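Japanin (Rhipicephalus appendiculatus, PDB 4BOE) binds cholesterol in a lipocalin pocket and modulates the tick host's immune response, blocking dendritic cell differentiation from monocytes. Local coordinates at residues G16-L21 and R111-L116; G87-Y92 and L104-E109; M4-T9 and D100-S105. All blocks are in the same frame, centred on the assembly; numbering follows the deposited sequence. Where two conformers were deposited one is given.

The three contacts sit on one curled antiparallel sheet, a lipocalin barrel around cholesterol. Contacts 2 and 3 use opposite ends of strand 101-106, their segments overlapping at Leu104 and Ser105; contact 1 uses the next strand, 114-118, paired with 12-18. Contacts 1 and 3 are buried, contact 2 only partly. Their chemistry differs accordingly: contact 1 is a backbone ladder with a serine inserted in it, contact 2 a partly buried junction whose outer side is bridged by waters, and contact 3 mainly apolar, with no hydrogen bond across it. Contacts 1 and 2 also meet through the Lys20-Glu109 salt bridge and a probable hydrogen bond from Ser112 OG to Asp106 O. Each contact contributes to the cholesterol pocket.

Contact 1: G16-L21 and R111-L116; sequences GHSSKL and RSTCSL. With CLR (cholesterol), chain C.
Ser18 grips Cys114 with both its backbone and its side chain, strands 16-18 and 114-116 running antiparallel (177°, axes 4.6 Å apart). Ser18 N donates to Cys114 O at 3.0 Å; the Ser18 side chain starts out toward the other strand, where OG accepts from Cys114 N at 2.8 Å and also bonds Pro139 O. Leu116 N meets Gly16 O at 2.8 Å and 171°. Leu21 slants across Thr113, its CD2 3.7 Å from Thr113 OG1. The Lys20 chain crosses Thr113 at about a right angle, CD near CG2; Glu109 is the partner of both Thr113 OG1 and Lys20 NZ. His17 and Ser115, a non-hydrogen-bonded pair, share the sheet face turned to the sterol. With CG between the backbone N and carbonyl carbon (chi1 60°), the His17 ring has one face covered by cholesterol C4, 3.8 Å above the ring plane and over its centre. ND1 donates in the ring plane to Ser18 O at 2.9 Å, which fixes the ring's rotation; it comes from above the Ser18 carbonyl plane, Leu21 N from that plane's other face. Pairing of the first strand with strand 114-118 is the closure typical of a lipocalin barrel, here walling the cholesterol pocket.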
loop_
_atom_site.group_PDB
_atom_site.type_symbol
_atom_site.label_atom_id
_atom_site.label_comp_id
_atom_site.label_asym_id
_atom_site.label_seq_id
_atom_site.Cartn_x
_atom_site.Cartn_y
_atom_site.Cartn_z
ATOM N N GLY A 16 -3.234 -6.537 -3.033
ATOM C CA GLY A 16 -4.513 -7.071 -2.597
ATOM C C GLY A 16 -5.129 -6.157 -1.572
ATOM O O GLY A 16 -4.404 -5.449 -0.897
ATOM N N HIS A 17 -6.464 -6.163 -1.469
ATOM C CA HIS A 17 -7.187 -5.377 -0.480
ATOM C C HIS A 17 -8.570 -5.952 -0.226
ATOM O O HIS A 17 -9.042 -6.766 -1.002
ATOM C CB HIS A 17 -7.289 -3.902 -0.875
ATOM C CG HIS A 17 -7.998 -3.680 -2.177
ATOM N ND1 HIS A 17 -9.376 -3.584 -2.248
ATOM C CD2 HIS A 17 -7.492 -3.555 -3.423
ATOM C CE1 HIS A 17 -9.656 -3.433 -3.528
ATOM N NE2 HIS A 17 -8.551 -3.441 -4.269
ATOM N N SER A 18 -9.222 -5.502 0.840
ATOM C CA SER A 18 -10.611 -5.885 1.163
ATOM C C SER A 18 -11.536 -5.147 0.184
ATOM O O SER A 18 -11.270 -3.980 -0.097
ATOM C CB SER A 18 -10.967 -5.450 2.588
ATOM O OG SER A 18 -10.191 -6.134 3.546
ATOM N N SER A 19 -12.555 -5.824 -0.383
ATOM C CA SER A 19 -13.482 -5.201 -1.377
ATOM C C SER A 19 -14.075 -3.867 -0.958
ATOM O O SER A 19 -14.229 -2.989 -1.786
ATOM C CB SER A 19 -14.626 -6.150 -1.742
ATOM O OG SER A 19 -15.413 -6.362 -0.586
ATOM N N LYS A 20 -14.408 -3.704 0.312
ATOM C CA LYS A 20 -14.999 -2.460 0.832
ATOM C C LYS A 20 -14.146 -1.202 0.534
ATOM O O LYS A 20 -14.697 -0.100 0.441
ATOM C CB LYS A 20 -15.216 -2.601 2.355
ATOM C CG LYS A 20 -15.697 -1.348 3.076
ATOM C CD LYS A 20 -16.103 -1.636 4.520
ATOM C CE LYS A 20 -16.716 -0.428 5.191
ATOM N NZ LYS A 20 -16.255 -0.281 6.599
ATOM N N LEU A 21 -12.811 -1.356 0.460
ATOM C CA LEU A 21 -11.909 -0.240 0.176
ATOM C C LEU A 21 -11.917 0.218 -1.293
ATOM O O LEU A 21 -11.520 1.359 -1.569
ATOM C CB LEU A 21 -10.484 -0.650 0.523
ATOM C CG LEU A 21 -10.209 -0.910 1.998
ATOM C CD1 LEU A 21 -8.868 -1.499 2.172
ATOM C CD2 LEU A 21 -10.332 0.327 2.794
ATOM N N ARG A 111 -14.762 -5.672 11.608
ATOM C CA ARG A 111 -14.454 -6.506 10.443
ATOM C C ARG A 111 -13.362 -5.711 9.712
ATOM O O ARG A 111 -13.598 -4.977 8.764
ATOM C CB ARG A 111 -15.724 -6.734 9.613
ATOM C CG ARG A 111 -15.660 -7.913 8.686
ATOM C CD ARG A 111 -17.051 -8.423 8.373
ATOM N NE ARG A 111 -16.993 -9.505 7.395
ATOM C CZ ARG A 111 -16.823 -9.340 6.088
ATOM N NH1 ARG A 111 -16.713 -8.118 5.571
ATOM N NH2 ARG A 111 -16.759 -10.392 5.286
ATOM N N SER A 112 -12.167 -5.783 10.257
ATOM C CA SER A 112 -11.045 -4.974 9.822
ATOM C C SER A 112 -10.606 -5.144 8.340
ATOM O O SER A 112 -10.210 -6.244 7.956
ATOM C CB SER A 112 -9.870 -5.241 10.737
ATOM O OG SER A 112 -8.821 -4.356 10.425
ATOM N N THR A 113 -10.626 -4.037 7.550
ATOM C CA THR A 113 -10.198 -4.071 6.160
ATOM C C THR A 113 -8.677 -4.166 6.112
ATOM O O THR A 113 -7.987 -3.644 6.983
ATOM C CB THR A 113 -10.714 -2.893 5.339
ATOM O OG1 THR A 113 -10.179 -1.689 5.847
ATOM C CG2 THR A 113 -12.237 -2.858 5.255
ATOM N N CYS A 114 -8.200 -4.742 5.034
ATOM C CA CYS A 114 -6.772 -4.992 4.849
ATOM C C CYS A 114 -6.245 -4.542 3.502
ATOM O O CYS A 114 -6.979 -4.395 2.550
ATOM C CB CYS A 114 -6.458 -6.474 5.079
ATOM S SG CYS A 114 -6.296 -7.440 3.548
ATOM N N SER A 115 -4.914 -4.398 3.440
ATOM C CA SER A 115 -4.152 -4.053 2.237
ATOM C C SER A 115 -2.812 -4.812 2.291
ATOM O O SER A 115 -2.165 -4.876 3.346
ATOM C CB SER A 115 -3.973 -2.554 2.022
ATOM O OG SER A 115 -3.236 -1.892 3.022
ATOM N N LEU A 116 -2.461 -5.445 1.165
ATOM C CA LEU A 116 -1.242 -6.203 0.992
ATOM C C LEU A 116 -0.375 -5.439 0.012
ATOM O O LEU A 116 -0.849 -5.063 -1.046
ATOM C CB LEU A 116 -1.558 -7.611 0.456
ATOM C CG LEU A 116 -0.349 -8.471 0.067
ATOM C CD1 LEU A 116 0.472 -8.824 1.255
ATOM C CD2 LEU A 116 -0.794 -9.687 -0.692
HETATM C C1 CLR C . -6.605 2.465 -3.552
HETATM C C2 CLR C . -7.710 2.052 -4.522
HETATM C C3 CLR C . -8.068 0.590 -4.363
HETATM C C4 CLR C . -8.469 0.296 -2.932
HETATM C C5 CLR C . -7.450 0.780 -1.922
HETATM C C6 CLR C . -7.025 -0.031 -0.962
HETATM C C7 CLR C . -6.022 0.328 0.089
HETATM C C8 CLR C . -5.814 1.833 0.205
HETATM C C9 CLR C . -5.687 2.449 -1.207
HETATM C C10 CLR C . -6.965 2.223 -2.077
HETATM C C11 CLR C . -5.245 3.923 -1.153
HETATM C C12 CLR C . -4.017 4.164 -0.276
HETATM C C13 CLR C . -4.191 3.623 1.155
HETATM C C14 CLR C . -4.555 2.130 1.016
HETATM C C15 CLR C . -4.437 1.597 2.449
HETATM C C16 CLR C . -3.203 2.326 2.982
HETATM C C17 CLR C . -2.899 3.478 1.993
HETATM C C18 CLR C . -5.262 4.434 1.912
HETATM C C19 CLR C . -8.120 3.168 -1.678
HETATM C C20 CLR C . -2.300 4.714 2.690
HETATM C C21 CLR C . -1.971 5.853 1.714
HETATM C C22 CLR C . -1.060 4.334 3.519
HETATM C C23 CLR C . -0.002 3.445 2.820
HETATM C C24 CLR C . 1.168 3.157 3.712
HETATM C C25 CLR C . 2.208 2.133 3.309
HETATM C C26 CLR C . 2.075 1.330 2.040
HETATM C C27 CLR C . 3.639 2.464 3.653
HETATM O O1 CLR C . -9.187 0.295 -5.211
#

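Contact 2: G87-Y92 and L104-E109; sequences GAKPDY and LSDLKE. With CLR (cholesterol), chain C.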
loop_
_atom_site.group_PDB
_atom_site.type_symbol
_atom_site.label_atom_id
_atom_site.label_comp_id
_atom_site.label_asym_id
_atom_site.label_seq_id
_atom_site.Cartn_x
_atom_site.Cartn_y
_atom_site.Cartn_z
ATOM N N GLY A 87 -9.256 7.809 1.562
ATOM C CA GLY A 87 -9.624 7.263 2.857
ATOM C C GLY A 87 -8.463 6.912 3.772
ATOM O O GLY A 87 -8.651 6.057 4.620
ATOM N N ALA A 88 -7.277 7.524 3.606
ATOM C CA ALA A 88 -6.147 7.191 4.483
ATOM C C ALA A 88 -6.453 7.526 5.962
ATOM O O ALA A 88 -6.987 8.597 6.262
ATOM C CB ALA A 88 -4.888 7.907 4.043
ATOM N N LYS A 89 -6.121 6.583 6.866
ATOM C CA LYS A 89 -6.320 6.696 8.313
ATOM C C LYS A 89 -5.017 7.153 8.976
ATOM O O LYS A 89 -3.949 7.029 8.362
ATOM C CB LYS A 89 -6.722 5.334 8.889
ATOM C CG LYS A 89 -7.927 4.694 8.231
ATOM C CD LYS A 89 -9.187 5.519 8.375
ATOM C CE LYS A 89 -10.425 4.782 7.927
ATOM N NZ LYS A 89 -11.073 5.444 6.755
ATOM N N PRO A 90 -5.089 7.641 10.240
ATOM C CA PRO A 90 -3.858 8.047 10.922
ATOM C C PRO A 90 -3.010 6.888 11.457
ATOM O O PRO A 90 -1.842 7.098 11.747
ATOM C CB PRO A 90 -4.328 8.998 12.033
ATOM C CG PRO A 90 -5.758 8.816 12.154
ATOM C CD PRO A 90 -6.294 8.054 10.994
ATOM N N ASP A 91 -3.562 5.674 11.541
ATOM C CA ASP A 91 -2.823 4.504 12.022
ATOM C C ASP A 91 -3.322 3.239 11.374
ATOM O O ASP A 91 -4.494 3.125 11.079
ATOM C CB ASP A 91 -2.989 4.294 13.545
ATOM C CG ASP A 91 -2.630 5.477 14.419
ATOM O OD1 ASP A 91 -1.428 5.644 14.728
ATOM O OD2 ASP A 91 -3.556 6.198 14.843
ATOM N N TYR A 92 -2.427 2.275 11.208
ATOM C CA TYR A 92 -2.740 0.958 10.689
ATOM C C TYR A 92 -2.098 -0.082 11.558
ATOM O O TYR A 92 -1.030 0.141 12.103
ATOM C CB TYR A 92 -2.215 0.796 9.260
ATOM C CG TYR A 92 -3.025 1.572 8.262
ATOM C CD1 TYR A 92 -4.227 1.077 7.781
ATOM C CD2 TYR A 92 -2.641 2.849 7.868
ATOM C CE1 TYR A 92 -5.015 1.817 6.913
ATOM C CE2 TYR A 92 -3.443 3.616 7.021
ATOM C CZ TYR A 92 -4.620 3.089 6.538
ATOM O OH TYR A 92 -5.395 3.839 5.714
ATOM N N LEU A 104 -1.226 -4.763 6.135
ATOM C CA LEU A 104 -1.825 -3.792 7.039
ATOM C C LEU A 104 -3.304 -4.006 7.231
ATOM O O LEU A 104 -3.969 -4.426 6.302
ATOM C CB LEU A 104 -1.637 -2.368 6.475
ATOM C CG LEU A 104 -0.249 -1.878 6.248
ATOM C CD1 LEU A 104 -0.293 -0.449 5.627
ATOM C CD2 LEU A 104 0.559 -1.912 7.540
ATOM N N SER A 105 -3.826 -3.666 8.409
ATOM C CA SER A 105 -5.266 -3.778 8.720
ATOM C C SER A 105 -5.743 -2.467 9.305
ATOM O O SER A 105 -4.987 -1.783 9.975
ATOM C CB SER A 105 -5.577 -4.871 9.763
ATOM O OG SER A 105 -5.510 -6.193 9.272
ATOM N N ASP A 106 -7.032 -2.210 9.179
ATOM C CA ASP A 106 -7.662 -1.060 9.814
ATOM C C ASP A 106 -7.753 -1.245 11.349
ATOM O O ASP A 106 -8.000 -2.347 11.827
ATOM C CB ASP A 106 -9.085 -0.838 9.262
ATOM C CG ASP A 106 -9.559 0.564 9.552
ATOM O OD1 ASP A 106 -9.021 1.499 8.941
ATOM O OD2 ASP A 106 -10.347 0.736 10.504
ATOM N N LEU A 107 -7.616 -0.154 12.102
ATOM C CA LEU A 107 -7.675 -0.166 13.575
ATOM C C LEU A 107 -9.076 -0.174 14.163
ATOM O O LEU A 107 -9.314 -0.936 15.086
ATOM C CB LEU A 107 -6.937 1.054 14.162
ATOM C CG LEU A 107 -5.780 0.744 15.090
ATOM C CD1 LEU A 107 -4.587 0.299 14.303
ATOM C CD2 LEU A 107 -5.434 1.966 15.940
ATOM N N LYS A 108 -9.968 0.703 13.691
ATOM C CA LYS A 108 -11.288 0.929 14.298
ATOM C C LYS A 108 -12.460 0.064 13.790
ATOM O O LYS A 108 -13.515 0.067 14.438
ATOM C CB LYS A 108 -11.667 2.417 14.170
ATOM C CG LYS A 108 -10.718 3.350 14.935
ATOM C CD LYS A 108 -11.064 4.822 14.722
ATOM C CE LYS A 108 -10.159 5.760 15.494
ATOM N NZ LYS A 108 -8.853 5.979 14.812
ATOM N N GLU A 109 -12.305 -0.667 12.680
ATOM C CA GLU A 109 -13.384 -1.522 12.184
ATOM C C GLU A 109 -13.312 -2.911 12.854
ATOM O O GLU A 109 -12.213 -3.467 12.972
ATOM C CB GLU A 109 -13.278 -1.676 10.664
ATOM C CG GLU A 109 -13.515 -0.388 9.895
ATOM C CD GLU A 109 -13.076 -0.435 8.439
ATOM O OE1 GLU A 109 -12.060 -1.107 8.141
ATOM O OE2 GLU A 109 -13.734 0.225 7.600
HETATM C C1 CLR C . -6.605 2.465 -3.552
HETATM C C2 CLR C . -7.710 2.052 -4.522
HETATM C C3 CLR C . -8.068 0.590 -4.363
HETATM C C4 CLR C . -8.469 0.296 -2.932
HETATM C C5 CLR C . -7.450 0.780 -1.922
HETATM C C6 CLR C . -7.025 -0.031 -0.962
HETATM C C7 CLR C . -6.022 0.328 0.089
HETATM C C8 CLR C . -5.814 1.833 0.205
HETATM C C9 CLR C . -5.687 2.449 -1.207
HETATM C C10 CLR C . -6.965 2.223 -2.077
HETATM C C11 CLR C . -5.245 3.923 -1.153
HETATM C C12 CLR C . -4.017 4.164 -0.276
HETATM C C13 CLR C . -4.191 3.623 1.155
HETATM C C14 CLR C . -4.555 2.130 1.016
HETATM C C15 CLR C . -4.437 1.597 2.449
HETATM C C16 CLR C . -3.203 2.326 2.982
HETATM C C17 CLR C . -2.899 3.478 1.993
HETATM C C18 CLR C . -5.262 4.434 1.912
HETATM C C19 CLR C . -8.120 3.168 -1.678
HETATM C C20 CLR C . -2.300 4.714 2.690
HETATM C C21 CLR C . -1.971 5.853 1.714
HETATM C C22 CLR C . -1.060 4.334 3.519
HETATM C C23 CLR C . -0.002 3.445 2.820
HETATM C C24 CLR C . 1.168 3.157 3.712
HETATM C C25 CLR C . 2.208 2.133 3.309
HETATM C C26 CLR C . 2.075 1.330 2.040
HETATM C C27 CLR C . 3.639 2.464 3.653
HETATM O O1 CLR C . -9.187 0.295 -5.211
HETATM O O HOH W 1 -7.016 2.177 10.786
HETATM O O HOH W 2 -7.040 4.711 12.494
HETATM O O HOH W 3 -6.124 5.721 14.823
#
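Tyr92 presents a ring edge to the backbone of Ser105, with Tyr92 CD1 3.7 Å from Ser105 O and the oxygen near the ring plane. Its CB packs on the branch of Leu104, 4.2 Å from CD2. Leu107 CD1 rests against the Tyr92 main chain, 3.7 Å from Tyr92 C, while CD2 lies alongside Asp91 CB. Lys89 passes Asp106 at about a right angle: Lys89 CG is 3.5 Å from Asp106 OD1, yet NZ stays 5.0 Å from that oxygen, so the charged ends do not pair, and NZ turns back to bond Gly87 O.

No hydrogen bond joins 87-92 directly to 104-109. This is the open end of the hairpin formed by strands 91-98 and 101-106, neighbours in the lipocalin barrel, and water fills in between the parting chains. One water donates to Asp91 O at 2.7 Å and accepts from Leu107 N, with a weak bond to Asp106 OD1. Another links Asp91 OD2 to Lys108 NZ, although Lys108 is poorly ordered; Asp91 OD1 is held by Arg75.

Second-shell bonds position these groups. A chi1 of -161° places the Asp106 carboxylate over the turn that follows, where OD2 accepts from Glu109 N through its anti lone pair, an Asx motif spanning 106-109. Tyr92 OH accepts from Lys89 N at 3.1 Å and 164°, tying the loop before the strand to the ring. A phenylalanine in place of Tyr92 would probably leave the Lys89 N-H without its acceptor and the loop less firmly held beside the sterol. That hydroxyl also lies 3.8 Å from cholesterol C16, and Ala88, in the same loop, touches the C18 methyl.

Contact 3: M4-T9 and D100-S105; sequences MPAINT and DFLLLS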
loop_
_atom_site.group_PDB
_atom_site.type_symbol
_atom_site.label_atom_id
_atom_site.label_comp_id
_atom_site.label_asym_id
_atom_site.label_seq_id
_atom_site.Cartn_x
_atom_site.Cartn_y
_atom_site.Cartn_z
ATOM N N MET A 4 11.793 -3.410 7.821
ATOM C CA MET A 4 10.376 -3.018 7.697
ATOM C C MET A 4 10.168 -2.204 6.390
ATOM O O MET A 4 10.720 -1.114 6.266
ATOM C CB MET A 4 9.863 -2.308 8.978
ATOM C CG MET A 4 8.797 -1.170 8.752
ATOM S SD MET A 4 7.208 -1.755 8.283
ATOM C CE MET A 4 6.210 -0.999 9.377
ATOM N N PRO A 5 9.395 -2.731 5.410
ATOM C CA PRO A 5 9.264 -2.070 4.102
ATOM C C PRO A 5 8.693 -0.625 4.044
ATOM O O PRO A 5 9.091 0.137 3.137
ATOM C CB PRO A 5 8.381 -3.022 3.310
ATOM C CG PRO A 5 8.368 -4.246 4.026
ATOM C CD PRO A 5 8.571 -3.950 5.451
ATOM N N ALA A 6 7.748 -0.284 4.940
ATOM C CA ALA A 6 7.111 1.036 4.996
ATOM C C ALA A 6 8.094 2.201 5.150
ATOM O O ALA A 6 7.907 3.249 4.533
ATOM C CB ALA A 6 6.111 1.074 6.114
ATOM N N ILE A 7 9.170 2.003 5.937
ATOM C CA ILE A 7 10.207 3.030 6.184
ATOM C C ILE A 7 11.490 2.765 5.410
ATOM O O ILE A 7 12.476 3.478 5.584
ATOM C CB ILE A 7 10.438 3.180 7.702
ATOM C CG1 ILE A 7 10.863 1.824 8.374
ATOM C CG2 ILE A 7 9.165 3.714 8.345
ATOM C CD1 ILE A 7 11.714 1.969 9.489
ATOM N N ASN A 8 11.436 1.823 4.473
ATOM C CA ASN A 8 12.528 1.448 3.620
ATOM C C ASN A 8 12.375 2.165 2.280
ATOM O O ASN A 8 11.334 2.767 1.998
ATOM C CB ASN A 8 12.579 -0.078 3.434
ATOM C CG ASN A 8 13.982 -0.623 3.275
ATOM O OD1 ASN A 8 14.939 0.123 3.169
ATOM N ND2 ASN A 8 14.127 -1.919 3.209
ATOM N N THR A 9 13.425 2.109 1.472
ATOM C CA THR A 9 13.555 2.864 0.229
ATOM C C THR A 9 13.067 2.182 -1.036
ATOM O O THR A 9 13.124 2.797 -2.109
ATOM C CB THR A 9 15.021 3.298 0.082
ATOM O OG1 THR A 9 15.870 2.148 0.171
ATOM C CG2 THR A 9 15.434 4.300 1.145
ATOM N N ASP A 100 10.189 -7.893 1.633
ATOM C CA ASP A 100 9.525 -7.537 0.412
ATOM C C ASP A 100 8.006 -7.576 0.469
ATOM O O ASP A 100 7.378 -7.457 -0.577
ATOM C CB ASP A 100 10.104 -8.419 -0.712
ATOM C CG ASP A 100 11.588 -8.093 -0.984
ATOM O OD1 ASP A 100 11.867 -7.101 -1.699
ATOM O OD2 ASP A 100 12.453 -8.752 -0.403
ATOM N N PHE A 101 7.401 -7.611 1.654
ATOM C CA PHE A 101 5.944 -7.503 1.748
ATOM C C PHE A 101 5.499 -6.914 3.081
ATOM O O PHE A 101 6.217 -6.955 4.068
ATOM C CB PHE A 101 5.204 -8.815 1.421
ATOM C CG PHE A 101 5.021 -9.725 2.605
ATOM C CD1 PHE A 101 3.938 -9.571 3.452
ATOM C CD2 PHE A 101 5.975 -10.684 2.921
ATOM C CE1 PHE A 101 3.833 -10.322 4.610
ATOM C CE2 PHE A 101 5.851 -11.454 4.073
ATOM C CZ PHE A 101 4.787 -11.262 4.913
ATOM N N LEU A 102 4.317 -6.305 3.057
ATOM C CA LEU A 102 3.701 -5.711 4.210
ATOM C C LEU A 102 2.194 -5.945 4.161
ATOM O O LEU A 102 1.563 -5.718 3.122
ATOM C CB LEU A 102 4.039 -4.209 4.199
ATOM C CG LEU A 102 3.440 -3.368 5.292
ATOM C CD1 LEU A 102 3.950 -3.815 6.691
ATOM C CD2 LEU A 102 3.717 -1.909 5.038
ATOM N N LEU A 103 1.621 -6.390 5.278
ATOM C CA LEU A 103 0.179 -6.619 5.368
ATOM C C LEU A 103 -0.367 -5.734 6.495
ATOM O O LEU A 103 0.007 -5.921 7.650
ATOM C CB LEU A 103 -0.111 -8.111 5.633
ATOM C CG LEU A 103 -1.568 -8.523 5.731
ATOM C CD1 LEU A 103 -2.314 -8.233 4.440
ATOM C CD2 LEU A 103 -1.669 -10.011 6.055
ATOM N N LEU A 104 -1.226 -4.763 6.135
ATOM C CA LEU A 104 -1.825 -3.792 7.039
ATOM C C LEU A 104 -3.304 -4.006 7.231
ATOM O O LEU A 104 -3.969 -4.426 6.302
ATOM C CB LEU A 104 -1.637 -2.368 6.475
ATOM C CG LEU A 104 -0.249 -1.878 6.248
ATOM C CD1 LEU A 104 -0.293 -0.449 5.627
ATOM C CD2 LEU A 104 0.559 -1.912 7.540
ATOM N N SER A 105 -3.826 -3.666 8.409
ATOM C CA SER A 105 -5.266 -3.778 8.720
ATOM C C SER A 105 -5.743 -2.467 9.305
ATOM O O SER A 105 -4.987 -1.783 9.975
ATOM C CB SER A 105 -5.577 -4.871 9.763
ATOM O OG SER A 105 -5.510 -6.193 9.272
#
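Pro5 lies on the Phe101 carbonyl and Leu102, and Ala6 on Leu102, with the backbones well separated, the nearest CA atoms being those of Pro5 and Asp100 at 6.6 Å, and no hydrogen bond crosses between 4-9 and 100-105. The N-terminal segment is turned back by Asn8 N bonding Pro5 O at 3.2 Å. Leu102 is the focus on the strand side. With its CG anti to the backbone N (chi1 177°), the two methyls divide the loop between them: CD2 meets Ala6 CB at 4.0 Å, and CD1 meets Met4 SD at 4.2 Å. The Met4 chain, bent at chi2 and chi3, slants across the leucine, and its sulfur also takes a weak N-H contact from Ala6 N. Pro5 works against the strand nearer its start, where CG lies 3.5 Å from Phe101 O and 4.3 Å from Leu102 CB. Ala6 also belongs to the pocket, its side chain about 4 Å from cholesterol at the end where the sterol's aliphatic tail lies. The segment, in the loop before strand 12-18, puts Met4, Pro5 and Ala6 against the inner side of the sheet: Met4 reaches Ile94 and Leu74, Pro5 and Leu102 both touch Tyr97 of strand 91-98, Arg43 of strand 40-49 bonds Ala6 O and Asn8 O, and Leu102 is backbone-bonded to Trp117 of strand 114-118.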